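Local atomic coordinates of cellulose 1,4-beta-cellobiosidase (Thermobifida fusca, PDB entry 4JJJ), a protein that probably hydrolyses cellulose to cellobiose, the chain here being the family 48 glycoside hydrolase catalytic domain of a longer secreted protein. Residues M37-G45 with S182-P190; Q109-S117 with W556-P565. The protein carries 1 engineered substitution. All blocks are in the same frame, centred on the assembly; numbering follows the deposited sequence.

Contact 1 of 2, residues M37-G45 with S182-P190; sequences MIVEAPDHG and SVWETIPHP. With CA (calcium ion), chain E; GLC (alpha-D-glucopyranose), chain C; BGC (beta-D-glucopyranose), chain B; BGC (beta-D-glucopyranose), chain D.
Between the glycan pocket and a calcium site of this (alpha/alpha)6 family 48 domain, the loop of Val39, Ala41 and Asp43 packs on the beta turn that starts at Ser182. Val39 meets Trp184 as a CH-pi contact: its CG1 sits over the six-membered ring, 3.5 Å from the centroid and 8° off the ring normal. Chi1 of Val39 is -180°, which turns this methyl opposite the backbone N and onto the indole face, while CB follows behind over CH2. Val183 packs beside it, its CG2 3.6 Å from Ala41 O and close to Pro42 O. With an alanine here instead of Trp184, CG1 and CB of Val39 would probably lose the aromatic face they rest on, leaving a gap against the 37-45 loop. The polar join is made by one water, which donates to Asp43 OD2 and Val183 O and accepts from Thr186 OG1. Asp43 is further held by Tyr156 at OD1 and by a salt bridge from Arg588 at OD2, so its buried carboxylate is probably kept ionised. On the far side of the loop Glu40 faces the sugars; its OE2 takes a hydrogen bond from O2 of the chain D beta-D-glucopyranose at 2.7 Å, and Arg619 and His32 hold the same carboxylate. At the turn, Ser182 OG accepts from Trp184 N in an ST turn, and Glu185 grips the calcium ion with both oxygens, OE1 at 2.4 Å and OE2 at 2.6 Å.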
loop_
_atom_site.group_PDB
_atom_site.type_symbol
_atom_site.label_atom_id
_atom_site.label_comp_id
_atom_site.label_asym_id
_atom_site.label_seq_id
_atom_site.Cartn_x
_atom_site.Cartn_y
_atom_site.Cartn_z
ATOM N N MET A 37 -1.412 -19.345 5.220
ATOM C CA MET A 37 -1.047 -19.632 3.776
ATOM C C MET A 37 -1.811 -18.706 2.848
ATOM O O MET A 37 -2.971 -18.991 2.472
ATOM C CB MET A 37 -1.213 -21.086 3.399
ATOM C CG MET A 37 -0.714 -21.411 1.965
ATOM S SD MET A 37 -0.457 -23.171 1.673
ATOM C CE MET A 37 0.046 -23.124 -0.019
ATOM N N ILE A 38 -1.120 -17.643 2.453
ATOM C CA ILE A 38 -1.700 -16.615 1.657
ATOM C C ILE A 38 -0.564 -15.881 0.977
ATOM O O ILE A 38 0.410 -15.492 1.615
ATOM C CB ILE A 38 -2.595 -15.643 2.528
ATOM C CG1 ILE A 38 -3.237 -14.545 1.640
ATOM C CG2 ILE A 38 -1.845 -15.063 3.683
ATOM C CD1 ILE A 38 -4.397 -13.909 2.364
ATOM N N VAL A 39 -0.684 -15.703 -0.347
ATOM C CA VAL A 39 0.383 -15.146 -1.141
ATOM C C VAL A 39 -0.231 -14.163 -2.174
ATOM O O VAL A 39 -0.942 -14.556 -3.120
ATOM C CB VAL A 39 1.202 -16.244 -1.897
ATOM C CG1 VAL A 39 2.302 -15.644 -2.702
ATOM C CG2 VAL A 39 1.685 -17.300 -0.834
ATOM N N GLU A 40 -0.039 -12.852 -1.918
ATOM C CA GLU A 40 -0.764 -11.857 -2.740
ATOM C C GLU A 40 -0.079 -10.518 -2.824
ATOM O O GLU A 40 -0.117 -9.843 -3.847
ATOM C CB GLU A 40 -2.238 -11.718 -2.331
ATOM C CG GLU A 40 -2.474 -11.266 -0.894
ATOM C CD GLU A 40 -3.905 -11.553 -0.372
ATOM O OE1 GLU A 40 -4.621 -12.354 -0.988
ATOM O OE2 GLU A 40 -4.206 -10.833 0.626
ATOM N N ALA A 41 0.505 -10.046 -1.749
ATOM C CA ALA A 41 1.251 -8.825 -1.656
ATOM C C ALA A 41 2.339 -9.010 -0.620
ATOM O O ALA A 41 3.457 -9.169 -1.009
ATOM C CB ALA A 41 0.411 -7.540 -1.474
ATOM N N PRO A 42 1.988 -9.267 0.653
ATOM C CA PRO A 42 2.837 -10.088 1.526
ATOM C C PRO A 42 2.774 -11.508 0.965
ATOM O O PRO A 42 1.861 -11.822 0.186
ATOM C CB PRO A 42 2.217 -9.927 2.913
ATOM C CG PRO A 42 0.798 -9.744 2.616
ATOM C CD PRO A 42 0.689 -8.904 1.356
ATOM N N ASP A 43 3.670 -12.359 1.458
ATOM C CA ASP A 43 3.700 -13.729 1.007
ATOM C C ASP A 43 3.538 -14.737 2.126
ATOM O O ASP A 43 3.728 -15.946 1.874
ATOM C CB ASP A 43 4.954 -13.999 0.139
ATOM C CG ASP A 43 6.244 -13.938 0.852
ATOM O OD1 ASP A 43 6.311 -13.996 2.101
ATOM O OD2 ASP A 43 7.337 -13.778 0.164
ATOM N N HIS A 44 3.116 -14.281 3.285
ATOM C CA HIS A 44 2.775 -15.124 4.425
ATOM C C HIS A 44 1.777 -14.400 5.278
ATOM O O HIS A 44 1.929 -13.160 5.457
ATOM C CB HIS A 44 4.010 -15.541 5.218
ATOM C CG HIS A 44 3.757 -16.593 6.238
ATOM N ND1 HIS A 44 3.303 -16.341 7.530
ATOM C CD2 HIS A 44 3.785 -17.951 6.125
ATOM C CE1 HIS A 44 3.122 -17.490 8.181
ATOM N NE2 HIS A 44 3.427 -18.471 7.343
ATOM N N GLY A 45 0.771 -15.125 5.811
ATOM C CA GLY A 45 -0.325 -14.501 6.572
ATOM C C GLY A 45 0.113 -13.837 7.816
ATOM O O GLY A 45 -0.601 -12.965 8.328
ATOM N N SER A 182 6.911 -10.648 -9.600
ATOM C CA SER A 182 5.693 -10.829 -8.832
ATOM C C SER A 182 5.989 -11.308 -7.384
ATOM O O SER A 182 7.126 -11.556 -6.981
ATOM C CB SER A 182 4.900 -11.849 -9.503
ATOM O OG SER A 182 5.335 -13.195 -9.185
ATOM N N VAL A 183 4.902 -11.357 -6.592
ATOM C CA VAL A 183 4.960 -11.880 -5.190
ATOM C C VAL A 183 5.589 -13.248 -5.149
ATOM O O VAL A 183 6.172 -13.687 -4.150
ATOM C CB VAL A 183 3.523 -11.863 -4.605
ATOM C CG1 VAL A 183 2.609 -12.796 -5.388
ATOM C CG2 VAL A 183 3.553 -12.097 -3.096
ATOM N N TRP A 184 5.454 -14.015 -6.259
ATOM C CA TRP A 184 5.971 -15.418 -6.367
ATOM C C TRP A 184 7.462 -15.472 -6.646
ATOM O O TRP A 184 8.021 -16.554 -6.551
ATOM C CB TRP A 184 5.250 -16.164 -7.445
ATOM C CG TRP A 184 3.802 -16.224 -7.251
ATOM C CD1 TRP A 184 2.883 -15.329 -7.734
ATOM C CD2 TRP A 184 3.123 -17.052 -6.337
ATOM N NE1 TRP A 184 1.614 -15.653 -7.244
ATOM C CE2 TRP A 184 1.746 -16.708 -6.377
ATOM C CE3 TRP A 184 3.518 -18.120 -5.549
ATOM C CZ2 TRP A 184 0.787 -17.363 -5.568
ATOM C CZ3 TRP A 184 2.570 -18.768 -4.770
ATOM C CH2 TRP A 184 1.244 -18.422 -4.808
ATOM N N GLU A 185 8.073 -14.327 -7.012
ATOM C CA GLU A 185 9.423 -14.295 -7.630
ATOM C C GLU A 185 10.446 -13.552 -6.849
ATOM O O GLU A 185 11.529 -13.335 -7.337
ATOM C CB GLU A 185 9.289 -13.759 -9.059
ATOM C CG GLU A 185 8.485 -14.671 -10.025
ATOM C CD GLU A 185 8.062 -14.013 -11.283
ATOM O OE1 GLU A 185 7.578 -12.891 -11.225
ATOM O OE2 GLU A 185 8.151 -14.585 -12.363
ATOM N N THR A 186 10.146 -13.169 -5.590
ATOM C CA THR A 186 11.046 -12.399 -4.741
ATOM C C THR A 186 11.914 -13.355 -3.898
ATOM O O THR A 186 11.597 -14.541 -3.726
ATOM C CB THR A 186 10.239 -11.568 -3.706
ATOM O OG1 THR A 186 9.436 -12.531 -2.926
ATOM C CG2 THR A 186 9.343 -10.565 -4.451
ATOM N N ILE A 187 12.976 -12.807 -3.349
ATOM C CA ILE A 187 13.809 -13.475 -2.344
ATOM C C ILE A 187 13.672 -12.589 -1.065
ATOM O O ILE A 187 14.256 -11.505 -0.949
ATOM C CB ILE A 187 15.288 -13.643 -2.799
ATOM C CG1 ILE A 187 15.320 -14.457 -4.093
ATOM C CG2 ILE A 187 16.078 -14.202 -1.637
ATOM C CD1 ILE A 187 16.645 -14.364 -4.786
ATOM N N PRO A 188 12.828 -13.068 -0.087
ATOM C CA PRO A 188 12.702 -12.337 1.146
ATOM C C PRO A 188 14.044 -12.166 1.858
ATOM O O PRO A 188 14.823 -13.107 1.927
ATOM C CB PRO A 188 11.660 -13.117 1.982
ATOM C CG PRO A 188 10.917 -13.908 0.912
ATOM C CD PRO A 188 12.044 -14.318 -0.079
ATOM N N HIS A 189 14.196 -11.003 2.414
ATOM C CA HIS A 189 15.463 -10.591 3.012
ATOM C C HIS A 189 15.294 -9.599 4.148
ATOM O O HIS A 189 14.253 -8.922 4.314
ATOM C CB HIS A 189 16.369 -10.041 1.914
ATOM C CG HIS A 189 15.807 -8.863 1.192
ATOM N ND1 HIS A 189 14.938 -8.953 0.124
ATOM C CD2 HIS A 189 15.922 -7.564 1.465
ATOM C CE1 HIS A 189 14.585 -7.740 -0.265
ATOM N NE2 HIS A 189 15.186 -6.874 0.508
ATOM N N PRO A 190 16.330 -9.499 5.003
ATOM C CA PRO A 190 16.223 -8.586 6.154
ATOM C C PRO A 190 16.449 -7.117 5.684
ATOM O O PRO A 190 17.356 -6.808 4.844
ATOM C CB PRO A 190 17.421 -8.966 7.020
ATOM C CG PRO A 190 18.399 -9.545 6.064
ATOM C CD PRO A 190 17.618 -10.254 5.007
HETATM CA CA CA E . 7.320 -12.400 -13.537
HETATM C C1 GLC C . -7.585 -10.894 -4.369
HETATM C C2 GLC C . -6.686 -9.975 -5.093
HETATM C C3 GLC C . -5.521 -9.520 -4.175
HETATM C C4 GLC C . -6.063 -8.893 -2.885
HETATM C C5 GLC C . -7.049 -9.903 -2.290
HETATM C C6 GLC C . -7.785 -9.447 -1.065
HETATM O O1 GLC C . -6.754 -11.948 -4.083
HETATM O O2 GLC C . -6.023 -10.730 -6.198
HETATM O O3 GLC C . -4.625 -8.661 -4.860
HETATM O O4 GLC C . -4.986 -8.727 -1.938
HETATM O O5 GLC C . -8.075 -10.208 -3.237
HETATM O O6 GLC C . -8.579 -8.366 -1.406
HETATM C C2 BGC B . -6.679 -9.502 -5.305
HETATM C C3 BGC B . -5.536 -9.113 -4.374
HETATM C C4 BGC B . -6.068 -8.806 -2.958
HETATM C C5 BGC B . -7.071 -9.831 -2.394
HETATM C C6 BGC B . -7.823 -9.331 -1.159
HETATM C C1 BGC B . -7.567 -10.546 -4.672
HETATM O O1 BGC B . -8.664 -10.786 -5.613
HETATM O O2 BGC B . -6.012 -9.988 -6.517
HETATM O O3 BGC B . -4.824 -7.982 -4.885
HETATM O O4 BGC B . -5.011 -8.696 -2.003
HETATM O O5 BGC B . -8.063 -10.134 -3.375
HETATM O O6 BGC B . -8.659 -8.235 -1.431
HETATM C C2 BGC D . -3.893 -7.452 -0.339
HETATM C C3 BGC D . -3.501 -6.060 0.152
HETATM C C4 BGC D . -2.927 -5.215 -1.023
HETATM C C5 BGC D . -3.821 -5.287 -2.286
HETATM C C6 BGC D . -3.146 -4.610 -3.455
HETATM C C1 BGC D . -4.802 -7.388 -1.551
HETATM O O2 BGC D . -4.593 -8.141 0.688
HETATM O O3 BGC D . -2.543 -6.233 1.225
HETATM O O4 BGC D . -2.780 -3.854 -0.569
HETATM O O5 BGC D . -4.081 -6.668 -2.570
HETATM O O6 BGC D . -1.886 -5.196 -3.723
HETATM O O HOH W 1 6.982 -12.173 -2.023
HETATM O O HOH W 2 6.621 -11.230 -15.649
HETATM O O HOH W 3 9.464 -12.558 -14.467
#

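Contact 2 of 2, residues Q109-S117 with W556-P565; sequences QPNADGYPS and WDGSEGLYVP. With CA (calcium ion), chain E.
Asn111 and Ser559 join two loops beside the calcium site of the family 48 catalytic domain, where the 3-10 turn 112-114 lies against Trp556 and Tyr563. Asn111 reaches across with chi1 at -152°, carrying CG away from its own backbone N toward the other loop. From CB the chain runs to CG, 4.0 Å from Trp556 CH2. Its OD1 turns back to accept from Ala112 N and also accepts a hydrogen bond from a water that is itself a calcium ligand and donates to Ser559 O. ND2 ends at the edge of the Trp556 ring and donates to Ser559 O at 2.9 Å, nearly straight at 164° and within the amide plane; it also donates to a second water, which donates to Gly558 O. Ser559 O thus accepts from both the amide and the calcium-bound water. Next along, Asp113 CA makes a CH-pi contact over the centre of the Tyr563 ring, 3.5 Å from the centroid; Asp113 CB is 3.5 Å from Trp556 CZ2. Gly558 N lies over one face of the Trp556 indole and Tyr563 CD1 over the opposite face. Glu560 binds the calcium ion through OE1 at 2.4 Å, while its OE2 accepts from a calcium-bound water at 2.7 Å.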
loop_
_atom_site.group_PDB
_atom_site.type_symbol
_atom_site.label_atom_id
_atom_site.label_comp_id
_atom_site.label_asym_id
_atom_site.label_seq_id
_atom_site.Cartn_x
_atom_site.Cartn_y
_atom_site.Cartn_z
ATOM N N GLN A 109 15.492 -2.729 -14.145
ATOM C CA GLN A 109 15.707 -3.595 -15.309
ATOM C C GLN A 109 14.379 -4.186 -15.769
ATOM O O GLN A 109 13.410 -4.400 -14.962
ATOM C CB GLN A 109 16.726 -4.677 -14.926
ATOM C CG GLN A 109 18.030 -4.197 -14.378
ATOM C CD GLN A 109 18.934 -3.716 -15.498
ATOM O OE1 GLN A 109 18.613 -3.901 -16.688
ATOM N NE2 GLN A 109 19.961 -2.959 -15.145
ATOM N N PRO A 110 14.288 -4.625 -17.017
ATOM C CA PRO A 110 12.972 -5.129 -17.492
ATOM C C PRO A 110 12.480 -6.469 -16.929
ATOM O O PRO A 110 11.234 -6.719 -16.902
ATOM C CB PRO A 110 13.174 -5.234 -18.986
ATOM C CG PRO A 110 14.525 -4.761 -19.343
ATOM C CD PRO A 110 15.262 -4.393 -18.099
ATOM N N ASN A 111 13.405 -7.305 -16.446
ATOM C CA ASN A 111 13.053 -8.537 -15.793
ATOM C C ASN A 111 14.079 -8.826 -14.705
ATOM O O ASN A 111 15.093 -8.139 -14.543
ATOM C CB ASN A 111 12.915 -9.684 -16.812
ATOM C CG ASN A 111 11.965 -10.765 -16.414
ATOM O OD1 ASN A 111 11.461 -10.798 -15.259
ATOM N ND2 ASN A 111 11.612 -11.673 -17.352
ATOM N N ALA A 112 13.729 -9.772 -13.830
ATOM C CA ALA A 112 14.507 -10.127 -12.645
ATOM C C ALA A 112 15.957 -10.570 -12.956
ATOM O O ALA A 112 16.878 -10.305 -12.162
ATOM C CB ALA A 112 13.774 -11.252 -11.894
ATOM N N ASP A 113 16.108 -11.131 -14.146
ATOM C CA ASP A 113 17.451 -11.510 -14.651
ATOM C C ASP A 113 18.373 -10.359 -14.935
ATOM O O ASP A 113 19.601 -10.549 -15.141
ATOM C CB ASP A 113 17.361 -12.438 -15.868
ATOM C CG ASP A 113 16.706 -11.831 -17.044
ATOM O OD1 ASP A 113 16.033 -10.802 -16.967
ATOM O OD2 ASP A 113 16.910 -12.395 -18.131
ATOM N N GLY A 114 17.871 -9.121 -14.903
ATOM C CA GLY A 114 18.757 -7.960 -14.952
ATOM C C GLY A 114 19.485 -7.530 -13.700
ATOM O O GLY A 114 20.293 -6.574 -13.668
ATOM N N TYR A 115 19.191 -8.238 -12.592
ATOM C CA TYR A 115 19.683 -7.898 -11.303
ATOM C C TYR A 115 20.753 -8.912 -10.932
ATOM O O TYR A 115 20.569 -10.132 -11.189
ATOM C CB TYR A 115 18.474 -7.919 -10.283
ATOM C CG TYR A 115 17.558 -6.746 -10.547
ATOM C CD1 TYR A 115 16.537 -6.855 -11.469
ATOM C CD2 TYR A 115 17.766 -5.569 -9.888
ATOM C CE1 TYR A 115 15.761 -5.742 -11.720
ATOM C CE2 TYR A 115 16.995 -4.468 -10.123
ATOM C CZ TYR A 115 15.977 -4.592 -11.035
ATOM O OH TYR A 115 15.114 -3.467 -11.323
ATOM N N PRO A 116 21.787 -8.482 -10.240
ATOM C CA PRO A 116 21.988 -7.183 -9.689
ATOM C C PRO A 116 22.292 -6.093 -10.703
ATOM O O PRO A 116 22.910 -6.349 -11.743
ATOM C CB PRO A 116 23.162 -7.385 -8.711
ATOM C CG PRO A 116 23.967 -8.468 -9.414
ATOM C CD PRO A 116 22.882 -9.406 -9.829
ATOM N N SER A 117 21.667 -4.917 -10.464
ATOM C CA SER A 117 21.724 -3.763 -11.356
ATOM C C SER A 117 22.792 -2.799 -10.863
ATOM O O SER A 117 22.986 -2.583 -9.685
ATOM C CB SER A 117 20.367 -3.070 -11.328
ATOM O OG SER A 117 20.318 -2.149 -12.393
ATOM N N TRP A 556 13.052 -20.585 -12.498
ATOM C CA TRP A 556 13.228 -19.616 -13.598
ATOM C C TRP A 556 13.322 -20.383 -14.905
ATOM O O TRP A 556 14.029 -21.431 -14.980
ATOM C CB TRP A 556 14.566 -18.917 -13.396
ATOM C CG TRP A 556 14.976 -18.007 -14.459
ATOM C CD1 TRP A 556 16.064 -18.192 -15.300
ATOM C CD2 TRP A 556 14.455 -16.686 -14.776
ATOM N NE1 TRP A 556 16.196 -17.117 -16.111
ATOM C CE2 TRP A 556 15.184 -16.218 -15.861
ATOM C CE3 TRP A 556 13.340 -15.942 -14.359
ATOM C CZ2 TRP A 556 14.964 -14.990 -16.412
ATOM C CZ3 TRP A 556 13.094 -14.727 -14.965
ATOM C CH2 TRP A 556 13.939 -14.232 -15.921
ATOM N N ASP A 557 12.578 -19.916 -15.900
ATOM C CA ASP A 557 12.499 -20.579 -17.205
ATOM C C ASP A 557 13.023 -19.671 -18.280
ATOM O O ASP A 557 12.764 -19.901 -19.476
ATOM C CB ASP A 557 11.049 -21.061 -17.516
ATOM C CG ASP A 557 10.072 -19.896 -17.671
ATOM O OD1 ASP A 557 10.563 -18.762 -17.783
ATOM O OD2 ASP A 557 8.876 -20.204 -17.537
ATOM N N GLY A 558 13.709 -18.605 -17.888
ATOM C CA GLY A 558 14.150 -17.597 -18.813
ATOM C C GLY A 558 13.258 -16.371 -18.943
ATOM O O GLY A 558 13.668 -15.399 -19.553
ATOM N N SER A 559 12.048 -16.397 -18.388
ATOM C CA SER A 559 11.189 -15.199 -18.292
ATOM C C SER A 559 10.345 -15.136 -17.029
ATOM O O SER A 559 10.087 -14.022 -16.596
ATOM C CB SER A 559 10.287 -15.047 -19.462
ATOM O OG SER A 559 9.574 -16.174 -19.624
ATOM N N GLU A 560 9.954 -16.296 -16.488
ATOM C CA GLU A 560 9.102 -16.376 -15.295
ATOM C C GLU A 560 9.700 -17.351 -14.307
ATOM O O GLU A 560 10.444 -18.312 -14.694
ATOM C CB GLU A 560 7.681 -16.701 -15.655
ATOM C CG GLU A 560 7.070 -15.795 -16.719
ATOM C CD GLU A 560 6.791 -14.387 -16.205
ATOM O OE1 GLU A 560 6.828 -14.189 -14.991
ATOM O OE2 GLU A 560 6.561 -13.524 -17.100
ATOM N N GLY A 561 9.322 -17.226 -13.018
ATOM C CA GLY A 561 9.823 -18.095 -11.957
ATOM C C GLY A 561 10.905 -17.442 -11.181
ATOM O O GLY A 561 11.328 -16.319 -11.488
ATOM N N LEU A 562 11.425 -18.129 -10.172
ATOM C CA LEU A 562 12.394 -17.521 -9.257
ATOM C C LEU A 562 13.765 -17.462 -9.852
ATOM O O LEU A 562 14.376 -18.519 -10.151
ATOM C CB LEU A 562 12.435 -18.340 -7.957
ATOM C CG LEU A 562 13.439 -17.842 -6.938
ATOM C CD1 LEU A 562 13.327 -16.347 -6.641
ATOM C CD2 LEU A 562 13.370 -18.708 -5.746
ATOM N N TYR A 563 14.215 -16.245 -10.175
ATOM C CA TYR A 563 15.578 -16.043 -10.628
ATOM C C TYR A 563 16.570 -15.930 -9.503
ATOM O O TYR A 563 16.373 -15.197 -8.549
ATOM C CB TYR A 563 15.651 -14.762 -11.520
ATOM C CG TYR A 563 17.029 -14.464 -12.105
ATOM C CD1 TYR A 563 17.454 -15.265 -13.136
ATOM C CD2 TYR A 563 17.855 -13.523 -11.565
ATOM C CE1 TYR A 563 18.706 -15.045 -13.696
ATOM C CE2 TYR A 563 19.127 -13.266 -12.118
ATOM C CZ TYR A 563 19.533 -14.105 -13.151
ATOM O OH TYR A 563 20.754 -13.892 -13.709
ATOM N N VAL A 564 17.785 -16.588 -9.663
ATOM C CA VAL A 564 18.918 -16.410 -8.838
ATOM C C VAL A 564 20.122 -16.250 -9.852
ATOM O O VAL A 564 20.129 -17.041 -10.769
ATOM C CB VAL A 564 19.108 -17.636 -7.911
ATOM C CG1 VAL A 564 20.314 -17.468 -7.092
ATOM C CG2 VAL A 564 17.878 -17.836 -7.020
ATOM N N PRO A 565 21.014 -15.291 -9.613
ATOM C CA PRO A 565 22.211 -15.156 -10.508
ATOM C C PRO A 565 23.060 -16.421 -10.587
ATOM O O PRO A 565 23.246 -17.078 -9.620
ATOM C CB PRO A 565 22.994 -14.016 -9.929
ATOM C CG PRO A 565 21.977 -13.230 -9.102
ATOM C CD PRO A 565 21.070 -14.265 -8.569
HETATM CA CA CA E . 7.320 -12.400 -13.537
HETATM O O HOH W 3 9.464 -12.558 -14.467
HETATM O O HOH W 4 13.424 -12.439 -19.502
HETATM O O HOH W 5 22.162 -11.703 -12.771
HETATM O O HOH W 2 6.621 -11.230 -15.649
#

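From the N terminus the chain passes 37-45, 109-117, 182-190 and 556-565, so the two contacts cross. Contact 1 closes a loop of 136 residues that takes in helices 50-67 and 71-83; contact 2 closes one of 438 residues that includes helices 223-242, 250-263, 416-432 and 499-516. Their centres lie about 16 Å apart, and the segments 182-190 and 556-565 meet directly at the shared calcium ion, which Arg180 and Asp408 also bind. Beside the ion Glu185 OE2 and Gly561 N are 3.0 Å apart, a probable hydrogen bond; farther from the ion, Leu562 CD1 packs on Ile187 CG1 at 3.7 Å. The glycan-pocket loop 37-45 is thereby connected to the outlying loop 109-117.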